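Local coordinates for protein probable M18 family aminopeptidase 1 (Thermotoga maritima, PDB 2GLF) that probably acts as a zinc-dependent aminopeptidase of the M18 family, releasing amino acids from the N-terminal end of peptides, at residues S47-L52 with I73-V78; R42-S47 with T256-L261; K295-I300 with E315-T320. One frame throughout, in Å; residues are numbered along the deposited sequence.

Contact 1: S47-L52 with I73-V78; sequences SGFVPL and IAAFRV
Phe49 and Arg77 both hold CG anti to their own carbonyl carbon and beside the backbone N (chi1 -82° and -81°). For Phe49 this sends the ring toward strand 73-77. For Arg77 it sets the start of the side chain against that ring. The CE2 and CZ side of the ring makes the contact. Phe49 CZ lies 3.8 Å from Arg77 CG, and Phe49 CE2 lies 4.2 Å from Ala75 CB. The carbonyl oxygen Phe76 O is 3.3 Å from Phe49 CE2. All three partners approach the ring obliquely. Phe49 and Arg77 cross at about a right angle. Ring and guanidinium planes are 81° apart, and the guanidinium lies well beyond the ring; CG and CD do the touching. The chain bends at chi3, and NH1 bonds to the carbonyls of Leu261 in the last turn of helix 248-263 and Ala264 just after it. Strand 50-51 is at the edge of the large mixed sheet, with strand 64-67 between it and strand 73-77. The Phe49 ring also touches Tyr65 of that middle strand. Helix 292-303 packs on the ring of Phe76.

Contact 2: R42-S47 with T256-L261; sequences RILDES and TALRAL
Ile43 meets Leu258 through both of its branches. Ile43 CD1 approaches Leu258 CD1 at 3.6 Å. Ile43 CG2 lies 3.8 Å from the same methyl. One leucine methyl therefore rests against the end of the long branch and the short branch together. Ile43 CG1 stands beside the backbone N and CG2 anti to it (chi1 -72°), which spreads the two branches over Leu258. Leu44, the next residue, reaches the other methyl, which Ile43 CG2 also touches: Leu44 CD2 is 4.2 Å from Leu258 CD2. Leu258 thus points its forked end at two successive residues of helix 33-45, and the side chains meet at a slant. With an alanine in place of Leu258, the methyls that Ile43 and Leu44 pack on would be gone, which would probably leave them Leu262 as a partner and open a gap between the helices. Asp45 pairs with Lys41 and bonds to Tyr65 OH. Glu46 leaves helical geometry, although its N still bonds to Arg42 O at 3.1 Å. Ser47 then folds back: Ser47 OG donates to Ile43 O at 3.1 Å, tilted 27° from the carbonyl plane. That bond occupies a carbonyl of the last helical turn. The contact is plain apolar helix-to-helix packing. Leu262, one turn beyond Leu258 on helix 248-263, extends it by touching Ile43, Leu44 and Ser47. Both helices also lie against the large mixed sheet: Leu44 rests on Ile73 and Ala75 of strand 73-77, and Leu261 on Ala75 and on Ile270 and Val272 of strand 270-275.

Contact 3: K295-I300 with E315-T320; sequences KALRQI and EVLENT
The CD1 methyl of Leu297 touches both Val316 and Leu317 of the facing helix. Each of the two answers with one methyl. Leu297 CD1 lies 4.4 Å from Val316 CG1 and 4.4 Å from Leu317 CD2, in clearly different directions. The contact is loose and purely apolar. Val316 aims its CG1 across with that atom anti to the backbone N (chi1 179°). Leu317 starts off to one side, and only the far end of its side chain reaches Leu297. The other methyl of Leu297, CD2, packs on the ring of Phe76 in strand 73-77. Helices 292-303 and 310-318 are two successive helices packed against each other. They make up the helical part of a beta-alpha-beta crossover, which joins strand 270-275 to the parallel strand 321-329 of the same sheet. The segment 315-320 covers the turn from helix into that second strand. Asn319 N still bonds to Glu315 O at 2.9 Å as the helix ends. Thr320 OG1 donates to Val316 O at 2.8 Å, from 42° above the carbonyl plane, and it has a further hydrogen bond with Leu86 N. This helix pair is also near a subunit boundary. Arg298 forms a salt bridge to Glu310 in its own chain and another to Asp314 of a neighbouring subunit.

All three contacts lie near one end of the large mixed sheet, and strand 73-77 is the common element. The centres of contacts 1 and 2 are about 9 Å apart. They share Ser47, because helix 33-45 is followed, after a short loop, by strand 50-51. Contact 1 is nested inside the chain loop closed by contact 2. Contact 3 comes later in the chain, its centre about 15 Å from that of contact 1 and about 21 Å from that of contact 2. Contacts 1 and 2 pack on one face of the sheet, with helices 33-45 and 248-263. Contact 3 lies within the helices of the other. This is an alpha/beta/alpha sandwich, as expected for this zinc exopeptidase family.

Contact 1: S47-L52 with I73-V78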
ATOM      1  N   SER A  47      36.330 -34.451 -44.646  1.00 41.06           N
ATOM      2  CA  SER A  47      37.458 -33.695 -44.097  1.00 41.03           C
ATOM      3  C   SER A  47      38.603 -34.612 -43.658  1.00 41.14           C
ATOM      4  O   SER A  47      39.744 -34.171 -43.524  1.00 41.70           O
ATOM      5  CB  SER A  47      37.004 -32.859 -42.895  1.00 26.82           C
ATOM      6  OG  SER A  47      35.992 -31.943 -43.264  1.00 25.54           O
ATOM      7  N   GLY A  48      38.286 -35.877 -43.405  1.00 25.26           N
ATOM      8  CA  GLY A  48      39.301 -36.838 -43.020  1.00 24.91           C
ATOM      9  C   GLY A  48      39.631 -37.027 -41.554  1.00 24.83           C
ATOM     10  O   GLY A  48      40.776 -37.323 -41.215  1.00 25.45           O
ATOM     11  N   PHE A  49      38.657 -36.866 -40.673  1.00 18.05           N
ATOM     12  CA  PHE A  49      38.927 -37.056 -39.258  1.00 17.17           C
ATOM     13  C   PHE A  49      38.568 -38.482 -38.864  1.00 17.67           C
ATOM     14  O   PHE A  49      37.767 -39.138 -39.541  1.00 17.94           O
ATOM     15  CB  PHE A  49      38.093 -36.096 -38.407  1.00 21.17           C
ATOM     16  CG  PHE A  49      38.662 -34.709 -38.292  1.00 20.42           C
ATOM     17  CD1 PHE A  49      38.780 -33.891 -39.407  1.00 19.64           C
ATOM     18  CD2 PHE A  49      39.017 -34.197 -37.043  1.00 19.13           C
ATOM     19  CE1 PHE A  49      39.234 -32.579 -39.278  1.00 19.35           C
ATOM     20  CE2 PHE A  49      39.473 -32.890 -36.903  1.00 16.14           C
ATOM     21  CZ  PHE A  49      39.580 -32.079 -38.020  1.00 19.26           C
ATOM     22  N   VAL A  50      39.158 -38.956 -37.770  1.00 25.41           N
ATOM     23  CA  VAL A  50      38.865 -40.292 -37.259  1.00 26.20           C
ATOM     24  C   VAL A  50      38.783 -40.263 -35.740  1.00 26.99           C
ATOM     25  O   VAL A  50      39.425 -39.438 -35.083  1.00 27.13           O
ATOM     26  CB  VAL A  50      39.931 -41.328 -37.669  1.00 31.48           C
ATOM     27  CG1 VAL A  50      39.874 -41.559 -39.163  1.00 30.71           C
ATOM     28  CG2 VAL A  50      41.313 -40.859 -37.242  1.00 29.63           C
ATOM     29  N   PRO A  51      37.988 -41.172 -35.159  1.00 27.98           N
ATOM     30  CA  PRO A  51      37.796 -41.279 -33.710  1.00 29.17           C
ATOM     31  C   PRO A  51      39.109 -41.466 -32.953  1.00 30.93           C
ATOM     32  O   PRO A  51      39.832 -42.433 -33.202  1.00 31.14           O
ATOM     33  CB  PRO A  51      36.903 -42.510 -33.570  1.00 13.06           C
ATOM     34  CG  PRO A  51      36.168 -42.553 -34.861  1.00 11.33           C
ATOM     35  CD  PRO A  51      37.230 -42.219 -35.862  1.00 11.97           C
ATOM     36  N   LEU A  52      39.419 -40.555 -32.035  1.00 31.38           N
ATOM     37  CA  LEU A  52      40.636 -40.682 -31.232  1.00 34.40           C
ATOM     38  C   LEU A  52      40.665 -42.124 -30.721  1.00 36.95           C
ATOM     39  O   LEU A  52      39.619 -42.759 -30.618  1.00 38.38           O
ATOM     40  CB  LEU A  52      40.591 -39.710 -30.049  1.00 24.11           C
ATOM     41  CG  LEU A  52      41.803 -39.683 -29.118  1.00 23.28           C
ATOM     42  CD1 LEU A  52      43.019 -39.276 -29.914  1.00 24.79           C
ATOM     43  CD2 LEU A  52      41.575 -38.704 -27.975  1.00 23.10           C
ATOM     44  N   ILE A  73      31.310 -33.196 -28.206  1.00 15.42           N
ATOM     45  CA  ILE A  73      32.311 -33.698 -29.122  1.00 15.08           C
ATOM     46  C   ILE A  73      33.486 -32.738 -29.261  1.00 15.89           C
ATOM     47  O   ILE A  73      33.315 -31.552 -29.543  1.00 16.26           O
ATOM     48  CB  ILE A  73      31.675 -33.974 -30.502  1.00 21.55           C
ATOM     49  CG1 ILE A  73      32.693 -34.624 -31.433  1.00 20.90           C
ATOM     50  CG2 ILE A  73      31.132 -32.682 -31.092  1.00 22.15           C
ATOM     51  CD1 ILE A  73      32.125 -34.981 -32.791  1.00 20.74           C
ATOM     52  N   ALA A  74      34.681 -33.264 -29.034  1.00 12.98           N
ATOM     53  CA  ALA A  74      35.898 -32.477 -29.136  1.00 12.98           C
ATOM     54  C   ALA A  74      36.664 -32.919 -30.384  1.00 12.98           C
ATOM     55  O   ALA A  74      36.821 -34.110 -30.640  1.00 12.98           O
ATOM     56  CB  ALA A  74      36.749 -32.674 -27.889  1.00 20.46           C
ATOM     57  N   ALA A  75      37.124 -31.954 -31.168  1.00 19.34           N
ATOM     58  CA  ALA A  75      37.866 -32.262 -32.380  1.00 20.42           C
ATOM     59  C   ALA A  75      39.223 -31.586 -32.348  1.00 21.28           C
ATOM     60  O   ALA A  75      39.313 -30.380 -32.132  1.00 22.13           O
ATOM     61  CB  ALA A  75      37.092 -31.801 -33.600  1.00  9.79           C
ATOM     62  N   PHE A  76      40.280 -32.362 -32.555  1.00 18.35           N
ATOM     63  CA  PHE A  76      41.616 -31.794 -32.554  1.00 18.63           C
ATOM     64  C   PHE A  76      42.325 -32.000 -33.879  1.00 18.53           C
ATOM     65  O   PHE A  76      41.896 -32.777 -34.737  1.00 18.74           O
ATOM     66  CB  PHE A  76      42.485 -32.408 -31.452  1.00 16.24           C
ATOM     67  CG  PHE A  76      41.867 -32.363 -30.091  1.00 16.73           C
ATOM     68  CD1 PHE A  76      41.204 -33.478 -29.576  1.00 16.24           C
ATOM     69  CD2 PHE A  76      41.933 -31.203 -29.319  1.00 17.23           C
ATOM     70  CE1 PHE A  76      40.616 -33.436 -28.318  1.00 16.24           C
ATOM     71  CE2 PHE A  76      41.346 -31.152 -28.056  1.00 16.24           C
ATOM     72  CZ  PHE A  76      40.687 -32.267 -27.554  1.00 16.24           C
ATOM     73  N   ARG A  77      43.414 -31.261 -34.028  1.00 27.21           N
ATOM     74  CA  ARG A  77      44.291 -31.342 -35.182  1.00 26.79           C
ATOM     75  C   ARG A  77      45.666 -31.213 -34.546  1.00 27.69           C
ATOM     76  O   ARG A  77      46.299 -30.158 -34.604  1.00 27.81           O
ATOM     77  CB  ARG A  77      44.029 -30.204 -36.176  1.00 19.44           C
ATOM     78  CG  ARG A  77      42.843 -30.460 -37.080  1.00 19.50           C
ATOM     79  CD  ARG A  77      42.702 -29.390 -38.141  1.00 19.99           C
ATOM     80  NE  ARG A  77      43.870 -29.332 -39.014  1.00 19.18           N
ATOM     81  CZ  ARG A  77      44.052 -28.415 -39.964  1.00 18.01           C
ATOM     82  NH1 ARG A  77      43.140 -27.474 -40.170  1.00 18.63           N
ATOM     83  NH2 ARG A  77      45.156 -28.431 -40.701  1.00 19.24           N
ATOM     84  N   VAL A  78      46.087 -32.288 -33.881  1.00 24.39           N
ATOM     85  CA  VAL A  78      47.381 -32.328 -33.222  1.00 25.28           C
ATOM     86  C   VAL A  78      48.400 -32.216 -34.338  1.00 26.03           C
ATOM     87  O   VAL A  78      48.348 -32.969 -35.314  1.00 26.86           O
ATOM     88  CB  VAL A  78      47.579 -33.645 -32.464  1.00 16.96           C
ATOM     89  CG1 VAL A  78      48.954 -33.681 -31.849  1.00 15.69           C
ATOM     90  CG2 VAL A  78      46.523 -33.777 -31.383  1.00 18.17           C
TER

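Contact 2: R42-S47 with T256-L261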
ATOM      1  N   ARG A  42      29.534 -35.956 -38.868  1.00 16.81           N
ATOM      2  CA  ARG A  42      29.458 -36.193 -40.307  1.00 16.59           C
ATOM      3  C   ARG A  42      30.449 -35.297 -41.037  1.00 16.65           C
ATOM      4  O   ARG A  42      31.248 -35.771 -41.842  1.00 16.91           O
ATOM      5  CB  ARG A  42      28.042 -35.910 -40.820  1.00 31.22           C
ATOM      6  CG  ARG A  42      27.962 -35.679 -42.319  1.00 30.45           C
ATOM      7  CD  ARG A  42      26.595 -35.203 -42.740  1.00 30.27           C
ATOM      8  NE  ARG A  42      26.679 -34.302 -43.884  1.00 35.12           N
ATOM      9  CZ  ARG A  42      27.174 -33.068 -43.827  1.00 37.88           C
ATOM     10  NH1 ARG A  42      27.630 -32.586 -42.678  1.00 40.63           N
ATOM     11  NH2 ARG A  42      27.220 -32.312 -44.915  1.00 38.67           N
ATOM     12  N   ILE A  43      30.377 -33.998 -40.762  1.00 17.92           N
ATOM     13  CA  ILE A  43      31.277 -33.027 -41.372  1.00 18.16           C
ATOM     14  C   ILE A  43      32.721 -33.435 -41.097  1.00 17.98           C
ATOM     15  O   ILE A  43      33.587 -33.331 -41.967  1.00 17.57           O
ATOM     16  CB  ILE A  43      31.040 -31.619 -40.787  1.00 28.40           C
ATOM     17  CG1 ILE A  43      29.710 -31.071 -41.299  1.00 28.33           C
ATOM     18  CG2 ILE A  43      32.210 -30.694 -41.126  1.00 26.87           C
ATOM     19  CD1 ILE A  43      29.324 -29.750 -40.688  1.00 28.80           C
ATOM     20  N   LEU A  44      32.971 -33.896 -39.875  1.00 29.88           N
ATOM     21  CA  LEU A  44      34.302 -34.326 -39.480  1.00 30.02           C
ATOM     22  C   LEU A  44      34.692 -35.657 -40.125  1.00 30.57           C
ATOM     23  O   LEU A  44      35.873 -35.916 -40.347  1.00 30.80           O
ATOM     24  CB  LEU A  44      34.394 -34.449 -37.955  1.00 14.07           C
ATOM     25  CG  LEU A  44      34.426 -33.144 -37.153  1.00 12.66           C
ATOM     26  CD1 LEU A  44      34.482 -33.451 -35.656  1.00 10.90           C
ATOM     27  CD2 LEU A  44      35.636 -32.311 -37.583  1.00 10.90           C
ATOM     28  N   ASP A  45      33.713 -36.508 -40.415  1.00 38.08           N
ATOM     29  CA  ASP A  45      34.031 -37.780 -41.035  1.00 38.75           C
ATOM     30  C   ASP A  45      34.545 -37.527 -42.438  1.00 40.03           C
ATOM     31  O   ASP A  45      35.425 -38.240 -42.913  1.00 41.42           O
ATOM     32  CB  ASP A  45      32.829 -38.712 -41.012  1.00 25.34           C
ATOM     33  CG  ASP A  45      32.577 -39.273 -39.626  1.00 25.23           C
ATOM     34  OD1 ASP A  45      33.568 -39.524 -38.909  1.00 26.53           O
ATOM     35  OD2 ASP A  45      31.403 -39.469 -39.253  1.00 24.56           O
ATOM     36  N   GLU A  46      33.997 -36.514 -43.106  1.00 34.65           N
ATOM     37  CA  GLU A  46      34.520 -36.119 -44.409  1.00 35.11           C
ATOM     38  C   GLU A  46      35.715 -35.325 -43.867  1.00 35.34           C
ATOM     39  O   GLU A  46      36.074 -35.496 -42.704  1.00 36.71           O
ATOM     40  CB  GLU A  46      33.573 -35.167 -45.124  1.00 54.76           C
ATOM     41  CG  GLU A  46      32.138 -35.615 -45.165  1.00 59.65           C
ATOM     42  CD  GLU A  46      31.248 -34.587 -45.839  1.00 66.80           C
ATOM     43  OE1 GLU A  46      31.265 -33.412 -45.413  1.00 70.38           O
ATOM     44  OE2 GLU A  46      30.531 -34.949 -46.794  1.00 69.89           O
ATOM     45  N   SER A  47      36.330 -34.451 -44.646  1.00 41.06           N
ATOM     46  CA  SER A  47      37.458 -33.695 -44.097  1.00 41.03           C
ATOM     47  C   SER A  47      38.603 -34.612 -43.658  1.00 41.14           C
ATOM     48  O   SER A  47      39.744 -34.171 -43.524  1.00 41.70           O
ATOM     49  CB  SER A  47      37.004 -32.859 -42.895  1.00 26.82           C
ATOM     50  OG  SER A  47      35.992 -31.943 -43.264  1.00 25.54           O
ATOM     51  N   THR A 256      30.986 -21.557 -36.860  1.00 14.74           N
ATOM     52  CA  THR A 256      32.115 -20.733 -37.281  1.00 13.81           C
ATOM     53  C   THR A 256      33.445 -21.337 -36.842  1.00 14.26           C
ATOM     54  O   THR A 256      34.427 -21.266 -37.572  1.00 13.53           O
ATOM     55  CB  THR A 256      32.014 -19.287 -36.733  1.00 19.60           C
ATOM     56  OG1 THR A 256      31.682 -19.317 -35.338  1.00 19.47           O
ATOM     57  CG2 THR A 256      30.968 -18.500 -37.504  1.00 17.04           C
ATOM     58  N   ALA A 257      33.473 -21.932 -35.653  1.00 14.31           N
ATOM     59  CA  ALA A 257      34.693 -22.554 -35.151  1.00 14.62           C
ATOM     60  C   ALA A 257      34.971 -23.848 -35.913  1.00 15.19           C
ATOM     61  O   ALA A 257      36.118 -24.161 -36.223  1.00 15.85           O
ATOM     62  CB  ALA A 257      34.566 -22.837 -33.666  1.00 21.07           C
ATOM     63  N   LEU A 258      33.919 -24.602 -36.213  1.00 11.39           N
ATOM     64  CA  LEU A 258      34.066 -25.844 -36.955  1.00 11.90           C
ATOM     65  C   LEU A 258      34.694 -25.519 -38.309  1.00 12.15           C
ATOM     66  O   LEU A 258      35.669 -26.148 -38.725  1.00 12.42           O
ATOM     67  CB  LEU A 258      32.702 -26.493 -37.184  1.00 12.01           C
ATOM     68  CG  LEU A 258      32.635 -28.014 -37.341  1.00 12.43           C
ATOM     69  CD1 LEU A 258      31.433 -28.349 -38.194  1.00 10.65           C
ATOM     70  CD2 LEU A 258      33.895 -28.562 -37.981  1.00 11.77           C
ATOM     71  N   ARG A 259      34.133 -24.528 -38.995  1.00 14.69           N
ATOM     72  CA  ARG A 259      34.643 -24.131 -40.300  1.00 15.30           C
ATOM     73  C   ARG A 259      36.068 -23.599 -40.222  1.00 16.31           C
ATOM     74  O   ARG A 259      36.857 -23.793 -41.145  1.00 17.01           O
ATOM     75  CB  ARG A 259      33.718 -23.089 -40.940  1.00 13.76           C
ATOM     76  CG  ARG A 259      32.363 -23.653 -41.372  1.00 13.03           C
ATOM     77  CD  ARG A 259      32.517 -24.670 -42.498  1.00  9.20           C
ATOM     78  NE  ARG A 259      33.050 -24.024 -43.687  1.00 10.78           N
ATOM     79  CZ  ARG A 259      32.368 -23.162 -44.432  1.00  9.85           C
ATOM     80  NH1 ARG A 259      31.119 -22.854 -44.112  1.00 11.09           N
ATOM     81  NH2 ARG A 259      32.946 -22.577 -45.468  1.00  9.20           N
ATOM     82  N   ALA A 260      36.402 -22.933 -39.122  1.00 25.37           N
ATOM     83  CA  ALA A 260      37.747 -22.402 -38.943  1.00 25.09           C
ATOM     84  C   ALA A 260      38.705 -23.572 -38.746  1.00 25.41           C
ATOM     85  O   ALA A 260      39.744 -23.654 -39.400  1.00 25.66           O
ATOM     86  CB  ALA A 260      37.791 -21.481 -37.737  1.00  1.76           C
ATOM     87  N   LEU A 261      38.339 -24.482 -37.849  1.00 21.03           N
ATOM     88  CA  LEU A 261      39.156 -25.657 -37.561  1.00 21.12           C
ATOM     89  C   LEU A 261      39.520 -26.374 -38.841  1.00 21.77           C
ATOM     90  O   LEU A 261      40.673 -26.741 -39.049  1.00 22.20           O
ATOM     91  CB  LEU A 261      38.402 -26.639 -36.653  1.00  9.54           C
ATOM     92  CG  LEU A 261      39.127 -27.964 -36.373  1.00  9.22           C
ATOM     93  CD1 LEU A 261      40.355 -27.672 -35.533  1.00  9.22           C
ATOM     94  CD2 LEU A 261      38.229 -28.949 -35.647  1.00  9.22           C
TER

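Contact 3: K295-I300 with E315-T320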
ATOM      1  N   LYS A 295      40.239 -35.655 -20.128  1.00 25.93           N
ATOM      2  CA  LYS A 295      40.349 -37.063 -20.467  1.00 25.11           C
ATOM      3  C   LYS A 295      40.714 -37.154 -21.939  1.00 25.56           C
ATOM      4  O   LYS A 295      41.388 -38.092 -22.364  1.00 26.28           O
ATOM      5  CB  LYS A 295      39.024 -37.781 -20.212  1.00 17.00           C
ATOM      6  CG  LYS A 295      38.968 -39.184 -20.775  1.00 15.86           C
ATOM      7  CD  LYS A 295      37.733 -39.910 -20.303  1.00 16.11           C
ATOM      8  CE  LYS A 295      37.415 -41.075 -21.209  1.00 18.31           C
ATOM      9  NZ  LYS A 295      37.038 -40.614 -22.577  1.00 20.28           N
ATOM     10  N   ALA A 296      40.267 -36.167 -22.710  1.00 22.83           N
ATOM     11  CA  ALA A 296      40.552 -36.111 -24.142  1.00 22.51           C
ATOM     12  C   ALA A 296      42.003 -35.730 -24.374  1.00 22.54           C
ATOM     13  O   ALA A 296      42.648 -36.247 -25.282  1.00 22.21           O
ATOM     14  CB  ALA A 296      39.641 -35.096 -24.824  1.00 25.63           C
ATOM     15  N   LEU A 297      42.510 -34.820 -23.551  1.00 26.60           N
ATOM     16  CA  LEU A 297      43.888 -34.375 -23.685  1.00 26.89           C
ATOM     17  C   LEU A 297      44.879 -35.414 -23.157  1.00 27.92           C
ATOM     18  O   LEU A 297      45.944 -35.617 -23.741  1.00 27.94           O
ATOM     19  CB  LEU A 297      44.078 -33.027 -22.976  1.00 12.56           C
ATOM     20  CG  LEU A 297      43.282 -31.860 -23.578  1.00 11.33           C
ATOM     21  CD1 LEU A 297      43.817 -30.552 -23.031  1.00  7.28           C
ATOM     22  CD2 LEU A 297      43.392 -31.855 -25.095  1.00  9.62           C
ATOM     23  N   ARG A 298      44.527 -36.077 -22.061  1.00 42.10           N
ATOM     24  CA  ARG A 298      45.398 -37.101 -21.497  1.00 43.06           C
ATOM     25  C   ARG A 298      45.575 -38.253 -22.487  1.00 43.60           C
ATOM     26  O   ARG A 298      46.677 -38.780 -22.649  1.00 43.55           O
ATOM     27  CB  ARG A 298      44.827 -37.630 -20.175  1.00 29.54           C
ATOM     28  CG  ARG A 298      45.195 -36.797 -18.961  1.00 30.63           C
ATOM     29  CD  ARG A 298      44.872 -37.547 -17.675  1.00 34.30           C
ATOM     30  NE  ARG A 298      43.435 -37.636 -17.434  1.00 36.81           N
ATOM     31  CZ  ARG A 298      42.708 -36.674 -16.871  1.00 37.22           C
ATOM     32  NH1 ARG A 298      43.283 -35.546 -16.479  1.00 38.71           N
ATOM     33  NH2 ARG A 298      41.403 -36.834 -16.709  1.00 36.47           N
ATOM     34  N   GLN A 299      44.491 -38.643 -23.152  1.00 30.23           N
ATOM     35  CA  GLN A 299      44.561 -39.728 -24.120  1.00 30.48           C
ATOM     36  C   GLN A 299      45.599 -39.381 -25.179  1.00 30.43           C
ATOM     37  O   GLN A 299      46.434 -40.207 -25.542  1.00 30.95           O
ATOM     38  CB  GLN A 299      43.201 -39.940 -24.781  1.00 35.81           C
ATOM     39  CG  GLN A 299      43.161 -41.118 -25.735  1.00 37.56           C
ATOM     40  CD  GLN A 299      43.545 -42.427 -25.065  1.00 41.57           C
ATOM     41  OE1 GLN A 299      42.947 -42.828 -24.065  1.00 41.15           O
ATOM     42  NE2 GLN A 299      44.549 -43.101 -25.618  1.00 45.46           N
ATOM     43  N   ILE A 300      45.542 -38.146 -25.660  1.00 26.24           N
ATOM     44  CA  ILE A 300      46.469 -37.675 -26.676  1.00 25.29           C
ATOM     45  C   ILE A 300      47.893 -37.623 -26.121  1.00 26.43           C
ATOM     46  O   ILE A 300      48.853 -37.937 -26.829  1.00 26.80           O
ATOM     47  CB  ILE A 300      46.048 -36.272 -27.193  1.00 19.88           C
ATOM     48  CG1 ILE A 300      44.733 -36.395 -27.975  1.00 18.22           C
ATOM     49  CG2 ILE A 300      47.160 -35.657 -28.063  1.00 17.95           C
ATOM     50  CD1 ILE A 300      44.176 -35.073 -28.449  1.00 14.97           C
ATOM     51  N   GLU A 315      51.858 -28.309 -18.013  1.00 23.73           N
ATOM     52  CA  GLU A 315      52.478 -27.502 -19.058  1.00 23.90           C
ATOM     53  C   GLU A 315      51.500 -27.351 -20.209  1.00 22.01           C
ATOM     54  O   GLU A 315      51.287 -26.245 -20.704  1.00 22.28           O
ATOM     55  CB  GLU A 315      53.768 -28.150 -19.569  1.00 57.55           C
ATOM     56  CG  GLU A 315      54.521 -27.283 -20.575  1.00 60.04           C
ATOM     57  CD  GLU A 315      55.729 -27.980 -21.186  1.00 61.92           C
ATOM     58  OE1 GLU A 315      56.462 -27.335 -21.970  1.00 67.92           O
ATOM     59  OE2 GLU A 315      55.946 -29.174 -20.888  1.00 65.83           O
ATOM     60  N   VAL A 316      50.909 -28.466 -20.630  1.00 21.73           N
ATOM     61  CA  VAL A 316      49.947 -28.436 -21.722  1.00 20.22           C
ATOM     62  C   VAL A 316      48.950 -27.313 -21.452  1.00 20.15           C
ATOM     63  O   VAL A 316      48.851 -26.369 -22.238  1.00 19.23           O
ATOM     64  CB  VAL A 316      49.188 -29.789 -21.861  1.00 19.17           C
ATOM     65  CG1 VAL A 316      48.178 -29.707 -22.998  1.00 15.87           C
ATOM     66  CG2 VAL A 316      50.177 -30.924 -22.123  1.00 17.30           C
ATOM     67  N   LEU A 317      48.229 -27.401 -20.335  1.00 23.52           N
ATOM     68  CA  LEU A 317      47.250 -26.374 -19.980  1.00 23.47           C
ATOM     69  C   LEU A 317      47.912 -25.027 -19.701  1.00 24.43           C
ATOM     70  O   LEU A 317      47.313 -23.983 -19.944  1.00 25.59           O
ATOM     71  CB  LEU A 317      46.443 -26.807 -18.756  1.00 15.36           C
ATOM     72  CG  LEU A 317      45.568 -28.049 -18.930  1.00 15.61           C
ATOM     73  CD1 LEU A 317      45.222 -28.629 -17.557  1.00 15.36           C
ATOM     74  CD2 LEU A 317      44.317 -27.693 -19.725  1.00 15.36           C
ATOM     75  N   GLU A 318      49.141 -25.060 -19.185  1.00 15.07           N
ATOM     76  CA  GLU A 318      49.914 -23.852 -18.880  1.00 16.30           C
ATOM     77  C   GLU A 318      49.994 -22.985 -20.140  1.00 15.65           C
ATOM     78  O   GLU A 318      49.845 -21.763 -20.096  1.00 15.44           O
ATOM     79  CB  GLU A 318      51.320 -24.247 -18.434  1.00 49.91           C
ATOM     80  CG  GLU A 318      51.777 -23.574 -17.163  1.00 57.07           C
ATOM     81  CD  GLU A 318      51.785 -22.074 -17.279  1.00 68.38           C
ATOM     82  OE1 GLU A 318      50.696 -21.488 -17.466  1.00 72.61           O
ATOM     83  OE2 GLU A 318      52.883 -21.483 -17.187  1.00 71.76           O
ATOM     84  N   ASN A 319      50.266 -23.639 -21.262  1.00 37.01           N
ATOM     85  CA  ASN A 319      50.306 -22.972 -22.550  1.00 37.19           C
ATOM     86  C   ASN A 319      48.888 -23.253 -23.025  1.00 36.42           C
ATOM     87  O   ASN A 319      48.075 -23.745 -22.240  1.00 37.63           O
ATOM     88  CB  ASN A 319      51.330 -23.637 -23.467  1.00 49.43           C
ATOM     89  CG  ASN A 319      52.708 -23.731 -22.828  1.00 50.72           C
ATOM     90  OD1 ASN A 319      53.265 -22.732 -22.368  1.00 52.11           O
ATOM     91  ND2 ASN A 319      53.263 -24.936 -22.797  1.00 48.70           N
ATOM     92  N   THR A 320      48.575 -22.969 -24.280  1.00 10.45           N
ATOM     93  CA  THR A 320      47.215 -23.206 -24.775  1.00  8.67           C
ATOM     94  C   THR A 320      46.329 -21.993 -24.544  1.00  7.70           C
ATOM     95  O   THR A 320      45.957 -21.673 -23.420  1.00  6.80           O
ATOM     96  CB  THR A 320      46.514 -24.422 -24.088  1.00 15.56           C
ATOM     97  OG1 THR A 320      47.209 -25.633 -24.412  1.00 15.29           O
ATOM     98  CG2 THR A 320      45.057 -24.527 -24.541  1.00 14.92           C
TER